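PDB 2G64: putative 6-pyruvoyl tetrahydrobiopterin synthase from Caenorhabditis elegans, which probably converts 7,8-dihydroneopterin triphosphate into 6-pyruvoyl tetrahydropterin with release of triphosphate, a zinc-dependent step in making tetrahydrobiopterin. Local coordinates for residues Gly45-Glu57 with Met116-Thr130. The protein carries 1 engineered substitution. Numbering follows the deposited sequence.
Sequences GHNYVWKVKLRGE and MSNPSVLYKVTIEET. With NA (sodium ion), chain B; ZN (zinc ion), chain D.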
loop_
_atom_site.group_PDB
_atom_site.type_symbol
_atom_site.label_atom_id
_atom_site.label_comp_id
_atom_site.label_asym_id
_atom_site.label_seq_id
_atom_site.Cartn_x
_atom_site.Cartn_y
_atom_site.Cartn_z
ATOM N N GLY A 45 -2.128 21.609 0.912
ATOM C CA GLY A 45 -1.355 20.914 -0.113
ATOM C C GLY A 45 -1.548 19.418 -0.137
ATOM O O GLY A 45 -2.218 18.857 0.726
ATOM N N HIS A 46 -0.970 18.776 -1.148
ATOM C CA HIS A 46 -1.156 17.337 -1.338
ATOM C C HIS A 46 0.089 16.780 -1.985
ATOM O O HIS A 46 0.776 17.490 -2.725
ATOM C CB HIS A 46 -2.367 17.021 -2.248
ATOM C CG HIS A 46 -3.674 17.534 -1.730
ATOM N ND1 HIS A 46 -4.294 16.998 -0.625
ATOM C CD2 HIS A 46 -4.463 18.552 -2.150
ATOM C CE1 HIS A 46 -5.415 17.660 -0.388
ATOM N NE2 HIS A 46 -5.541 18.605 -1.301
ATOM N N ASN A 47 0.387 15.502 -1.722
ATOM C CA ASN A 47 1.168 14.714 -2.677
ATOM C C ASN A 47 0.173 14.108 -3.650
ATOM O O ASN A 47 -0.653 13.295 -3.259
ATOM C CB ASN A 47 1.904 13.588 -1.963
ATOM C CG ASN A 47 2.755 14.092 -0.824
ATOM O OD1 ASN A 47 3.566 15.005 -0.992
ATOM N ND2 ASN A 47 2.583 13.483 0.342
ATOM N N TYR A 48 0.208 14.558 -4.898
ATOM C CA TYR A 48 -0.756 14.073 -5.865
ATOM C C TYR A 48 -0.124 12.855 -6.545
ATOM O O TYR A 48 1.014 12.930 -6.994
ATOM C CB TYR A 48 -1.004 15.159 -6.915
ATOM C CG TYR A 48 -1.820 16.344 -6.464
ATOM C CD1 TYR A 48 -3.212 16.337 -6.580
ATOM C CD2 TYR A 48 -1.198 17.505 -5.977
ATOM C CE1 TYR A 48 -3.985 17.449 -6.196
ATOM C CE2 TYR A 48 -1.955 18.618 -5.609
ATOM C CZ TYR A 48 -3.338 18.581 -5.705
ATOM O OH TYR A 48 -4.060 19.678 -5.337
ATOM N N VAL A 49 -0.848 11.744 -6.612
ATOM C CA VAL A 49 -0.384 10.633 -7.445
ATOM C C VAL A 49 -0.956 10.830 -8.866
ATOM O O VAL A 49 -2.160 11.053 -9.032
ATOM C CB VAL A 49 -0.840 9.274 -6.881
ATOM C CG1 VAL A 49 -0.369 8.149 -7.784
ATOM C CG2 VAL A 49 -0.263 9.060 -5.457
ATOM N N TRP A 50 -0.100 10.740 -9.868
ATOM C CA TRP A 50 -0.549 10.887 -11.255
ATOM C C TRP A 50 -0.372 9.547 -11.978
ATOM O O TRP A 50 0.740 9.039 -12.057
ATOM C CB TRP A 50 0.332 11.920 -11.959
ATOM C CG TRP A 50 -0.122 12.282 -13.343
ATOM C CD1 TRP A 50 -1.403 12.251 -13.828
ATOM C CD2 TRP A 50 0.707 12.763 -14.415
ATOM N NE1 TRP A 50 -1.418 12.692 -15.159
ATOM C CE2 TRP A 50 -0.142 13.022 -15.529
ATOM C CE3 TRP A 50 2.082 13.030 -14.535
ATOM C CZ2 TRP A 50 0.347 13.518 -16.761
ATOM C CZ3 TRP A 50 2.577 13.503 -15.786
ATOM C CH2 TRP A 50 1.701 13.752 -16.865
ATOM N N LYS A 51 -1.442 8.961 -12.505
ATOM C CA LYS A 51 -1.223 7.747 -13.312
ATOM C C LYS A 51 -1.623 8.034 -14.751
ATOM O O LYS A 51 -2.677 8.588 -14.996
ATOM C CB LYS A 51 -2.047 6.573 -12.782
ATOM C CG LYS A 51 -1.969 6.373 -11.264
ATOM C CD LYS A 51 -2.706 5.107 -10.874
ATOM C CE LYS A 51 -2.587 4.848 -9.368
ATOM N NZ LYS A 51 -3.390 3.636 -8.977
ATOM N N VAL A 52 -0.778 7.626 -15.681
ATOM C CA VAL A 52 -0.981 7.900 -17.103
ATOM C C VAL A 52 -1.169 6.560 -17.783
ATOM O O VAL A 52 -0.258 5.725 -17.777
ATOM C CB VAL A 52 0.246 8.613 -17.705
ATOM C CG1 VAL A 52 0.172 8.636 -19.252
ATOM C CG2 VAL A 52 0.341 10.011 -17.117
ATOM N N LYS A 53 -2.359 6.359 -18.345
ATOM C CA LYS A 53 -2.716 5.075 -18.938
ATOM C C LYS A 53 -2.862 5.207 -20.460
ATOM O O LYS A 53 -3.564 6.082 -20.959
ATOM C CB LYS A 53 -4.022 4.550 -18.313
ATOM C CG LYS A 53 -4.414 3.110 -18.707
ATOM C CD LYS A 53 -5.632 2.699 -17.883
ATOM C CE LYS A 53 -6.045 1.269 -18.154
ATOM N NZ LYS A 53 -6.945 0.721 -17.095
ATOM N N LEU A 54 -2.178 4.321 -21.168
ATOM C CA LEU A 54 -2.157 4.315 -22.627
ATOM C C LEU A 54 -2.845 3.031 -23.066
ATOM O O LEU A 54 -2.856 2.046 -22.319
ATOM C CB LEU A 54 -0.703 4.306 -23.113
ATOM C CG LEU A 54 0.238 5.367 -22.508
ATOM C CD1 LEU A 54 1.594 5.288 -23.244
ATOM C CD2 LEU A 54 -0.351 6.773 -22.635
ATOM N N ARG A 55 -3.435 3.031 -24.257
ATOM C CA ARG A 55 -4.023 1.797 -24.782
ATOM C C ARG A 55 -3.728 1.717 -26.283
ATOM O O ARG A 55 -3.875 2.711 -27.010
ATOM C CB ARG A 55 -5.537 1.805 -24.543
ATOM C CG ARG A 55 -6.260 0.563 -25.035
ATOM C CD ARG A 55 -7.732 0.648 -24.660
ATOM N NE ARG A 55 -8.417 -0.611 -24.914
ATOM C CZ ARG A 55 -9.010 -0.919 -26.063
ATOM N NH1 ARG A 55 -8.994 -0.058 -27.071
ATOM N NH2 ARG A 55 -9.613 -2.093 -26.208
ATOM N N GLY A 56 -3.309 0.555 -26.754
ATOM C CA GLY A 56 -2.954 0.451 -28.173
ATOM C C GLY A 56 -2.475 -0.933 -28.517
ATOM O O GLY A 56 -2.327 -1.791 -27.635
ATOM N N GLU A 57 -2.246 -1.158 -29.808
ATOM C CA GLU A 57 -1.675 -2.425 -30.250
ATOM C C GLU A 57 -0.264 -2.643 -29.722
ATOM O O GLU A 57 0.583 -1.732 -29.766
ATOM C CB GLU A 57 -1.597 -2.472 -31.776
ATOM C CG GLU A 57 -2.937 -2.603 -32.460
ATOM C CD GLU A 57 -2.766 -2.533 -33.958
ATOM O OE1 GLU A 57 -2.108 -3.424 -34.533
ATOM O OE2 GLU A 57 -3.278 -1.575 -34.557
ATOM N N MET A 116 3.126 14.895 -26.191
ATOM C CA MET A 116 3.392 13.495 -26.523
ATOM C C MET A 116 3.842 13.282 -27.957
ATOM O O MET A 116 3.255 13.838 -28.879
ATOM C CB MET A 116 2.169 12.627 -26.252
ATOM C CG MET A 116 2.048 12.197 -24.817
ATOM S SD MET A 116 0.558 11.236 -24.581
ATOM C CE MET A 116 1.153 9.597 -25.071
ATOM N N SER A 117 4.858 12.438 -28.122
ATOM C CA SER A 117 5.282 11.967 -29.451
ATOM C C SER A 117 4.181 11.217 -30.212
ATOM O O SER A 117 4.028 11.394 -31.421
ATOM C CB SER A 117 6.602 11.161 -29.386
ATOM O OG SER A 117 6.550 10.038 -28.503
ATOM N N ASN A 118 3.400 10.410 -29.500
ATOM C CA ASN A 118 2.234 9.737 -30.091
ATOM C C ASN A 118 0.983 9.861 -29.206
ATOM O O ASN A 118 0.669 8.952 -28.419
ATOM C CB ASN A 118 2.563 8.257 -30.385
ATOM C CG ASN A 118 1.362 7.470 -30.913
ATOM O OD1 ASN A 118 0.471 8.024 -31.559
ATOM N ND2 ASN A 118 1.345 6.166 -30.642
ATOM N N PRO A 119 0.282 10.993 -29.312
ATOM C CA PRO A 119 -0.805 11.284 -28.373
ATOM C C PRO A 119 -2.050 10.433 -28.607
ATOM O O PRO A 119 -2.920 10.364 -27.734
ATOM C CB PRO A 119 -1.094 12.769 -28.608
ATOM C CG PRO A 119 -0.588 13.045 -29.991
ATOM C CD PRO A 119 0.500 12.077 -30.285
ATOM N N SER A 120 -2.130 9.776 -29.762
ATOM C CA SER A 120 -3.299 8.945 -30.079
ATOM C C SER A 120 -3.518 7.784 -29.083
ATOM O O SER A 120 -4.655 7.390 -28.842
ATOM C CB SER A 120 -3.220 8.411 -31.522
ATOM O OG SER A 120 -2.221 7.407 -31.624
ATOM N N VAL A 121 -2.439 7.260 -28.500
ATOM C CA VAL A 121 -2.574 6.194 -27.494
ATOM C C VAL A 121 -2.930 6.648 -26.068
ATOM O O VAL A 121 -3.171 5.800 -25.212
ATOM C CB VAL A 121 -1.351 5.233 -27.436
ATOM C CG1 VAL A 121 -1.204 4.456 -28.743
ATOM C CG2 VAL A 121 -0.083 5.980 -27.077
ATOM N N LEU A 122 -2.976 7.957 -25.809
ATOM C CA LEU A 122 -3.338 8.405 -24.458
ATOM C C LEU A 122 -4.780 8.024 -24.183
ATOM O O LEU A 122 -5.693 8.367 -24.951
ATOM C CB LEU A 122 -3.133 9.924 -24.274
ATOM C CG LEU A 122 -3.575 10.497 -22.916
ATOM C CD1 LEU A 122 -2.789 9.829 -21.753
ATOM C CD2 LEU A 122 -3.412 12.014 -22.920
ATOM N N TYR A 123 -5.002 7.316 -23.081
ATOM C CA TYR A 123 -6.302 6.752 -22.844
ATOM C C TYR A 123 -6.957 7.334 -21.572
ATOM O O TYR A 123 -8.130 7.685 -21.573
ATOM C CB TYR A 123 -6.199 5.222 -22.819
ATOM C CG TYR A 123 -7.491 4.547 -22.437
ATOM C CD1 TYR A 123 -8.561 4.504 -23.319
ATOM C CD2 TYR A 123 -7.652 3.981 -21.177
ATOM C CE1 TYR A 123 -9.752 3.904 -22.954
ATOM C CE2 TYR A 123 -8.838 3.395 -20.802
ATOM C CZ TYR A 123 -9.880 3.354 -21.695
ATOM O OH TYR A 123 -11.058 2.760 -21.313
ATOM N N LYS A 124 -6.199 7.439 -20.487
ATOM C CA LYS A 124 -6.802 7.907 -19.242
ATOM C C LYS A 124 -5.755 8.521 -18.324
ATOM O O LYS A 124 -4.614 8.035 -18.251
ATOM C CB LYS A 124 -7.508 6.764 -18.529
ATOM C CG LYS A 124 -8.216 7.219 -17.247
ATOM C CD LYS A 124 -9.021 6.106 -16.635
ATOM C CE LYS A 124 -8.237 5.422 -15.535
ATOM N NZ LYS A 124 -8.965 4.240 -14.937
ATOM N N VAL A 125 -6.142 9.576 -17.616
ATOM C CA VAL A 125 -5.310 10.107 -16.532
ATOM C C VAL A 125 -6.045 9.913 -15.209
ATOM O O VAL A 125 -7.260 10.115 -15.127
ATOM C CB VAL A 125 -5.016 11.627 -16.761
ATOM C CG1 VAL A 125 -4.755 12.354 -15.440
ATOM C CG2 VAL A 125 -3.839 11.808 -17.715
ATOM N N THR A 126 -5.301 9.534 -14.182
ATOM C CA THR A 126 -5.815 9.446 -12.830
ATOM C C THR A 126 -5.044 10.446 -11.961
ATOM O O THR A 126 -3.824 10.540 -12.067
ATOM C CB THR A 126 -5.597 8.015 -12.266
ATOM O OG1 THR A 126 -6.295 7.084 -13.098
ATOM C CG2 THR A 126 -6.147 7.903 -10.826
ATOM N N ILE A 127 -5.762 11.160 -11.096
ATOM C CA ILE A 127 -5.121 11.950 -10.045
ATOM C C ILE A 127 -5.656 11.443 -8.711
ATOM O O ILE A 127 -6.859 11.396 -8.514
ATOM C CB ILE A 127 -5.466 13.457 -10.191
ATOM C CG1 ILE A 127 -4.708 14.064 -11.398
ATOM C CG2 ILE A 127 -5.146 14.217 -8.888
ATOM C CD1 ILE A 127 -3.173 14.082 -11.245
ATOM N N GLU A 128 -4.761 11.052 -7.809
ATOM C CA GLU A 128 -5.177 10.767 -6.434
ATOM C C GLU A 128 -4.732 11.947 -5.588
ATOM O O GLU A 128 -3.543 12.158 -5.360
ATOM C CB GLU A 128 -4.574 9.451 -5.927
ATOM C CG GLU A 128 -4.779 8.256 -6.877
ATOM C CD GLU A 128 -4.358 6.910 -6.303
ATOM O OE1 GLU A 128 -3.608 6.881 -5.304
ATOM O OE2 GLU A 128 -4.777 5.873 -6.872
ATOM N N GLU A 129 -5.700 12.727 -5.153
ATOM C CA GLU A 129 -5.447 13.889 -4.324
ATOM C C GLU A 129 -4.962 13.460 -2.933
ATOM O O GLU A 129 -4.055 14.074 -2.372
ATOM C CB GLU A 129 -6.756 14.646 -4.241
ATOM C CG GLU A 129 -6.840 15.742 -3.262
ATOM C CD GLU A 129 -8.287 16.156 -3.128
ATOM O OE1 GLU A 129 -8.924 15.770 -2.130
ATOM O OE2 GLU A 129 -8.799 16.801 -4.064
ATOM N N THR A 130 -5.590 12.413 -2.399
ATOM C CA THR A 130 -5.077 11.641 -1.268
ATOM C C THR A 130 -5.380 10.179 -1.588
ATOM O O THR A 130 -6.046 9.883 -2.579
ATOM C CB THR A 130 -5.794 11.994 0.050
ATOM O OG1 THR A 130 -7.095 11.421 0.034
ATOM C CG2 THR A 130 -5.905 13.530 0.242
HETATM NA NA NA B . -2.346 10.863 -2.893
HETATM ZN ZN ZN D . -6.822 20.242 -1.579
HETATM O O HOH W 1 -4.822 6.380 -15.266
HETATM O O HOH W 2 -6.235 4.774 -8.749
HETATM O O HOH W 3 -2.708 8.245 -3.112
HETATM O O HOH W 4 -0.774 11.277 -0.641
HETATM O O HOH W 5 -8.596 19.929 -1.879
#
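E128 and K51 both turn CG anti to the carbonyl carbon (chi1 -51° and -47°) and run extended from there, which carries carboxylate and ammonium to a weak salt bridge, K51 NZ to E128 OE2 3.4 Å. A water bridges the same two atoms; E128 OE1 takes a second water, a ligand of a sodium ion that N47 O also binds. A lysine in place of E128 would probably leave K51 facing a like charge and take a carboxylate acceptor from both waters. Strands 45-57 and 122-128 are antiparallel neighbours in the T-fold sheet, paired from V49–E128 to L54–L122, with a classic beta bulge at K53: K53 O accepts from both Y123 N (2.8 Å) and K124 N (3.0 Å). On the face covered by helices 68-80 and 101-115, V125 CG1 meets the W50 indole edge in plane, 3.4 Å from NE1, a buried nitrogen with no partner in the model. Toward the metal, E129, probably part of the charge relay, makes a CH-pi contact, CG 3.6 Å over the H46 ring centroid, while OE2 hydrogen-bonds S101 OG. H46 NE2 binds zinc at 2.1 Å alongside H19 and H44; ND1 hydrogen-bonds N47 OD1 of a second subunit.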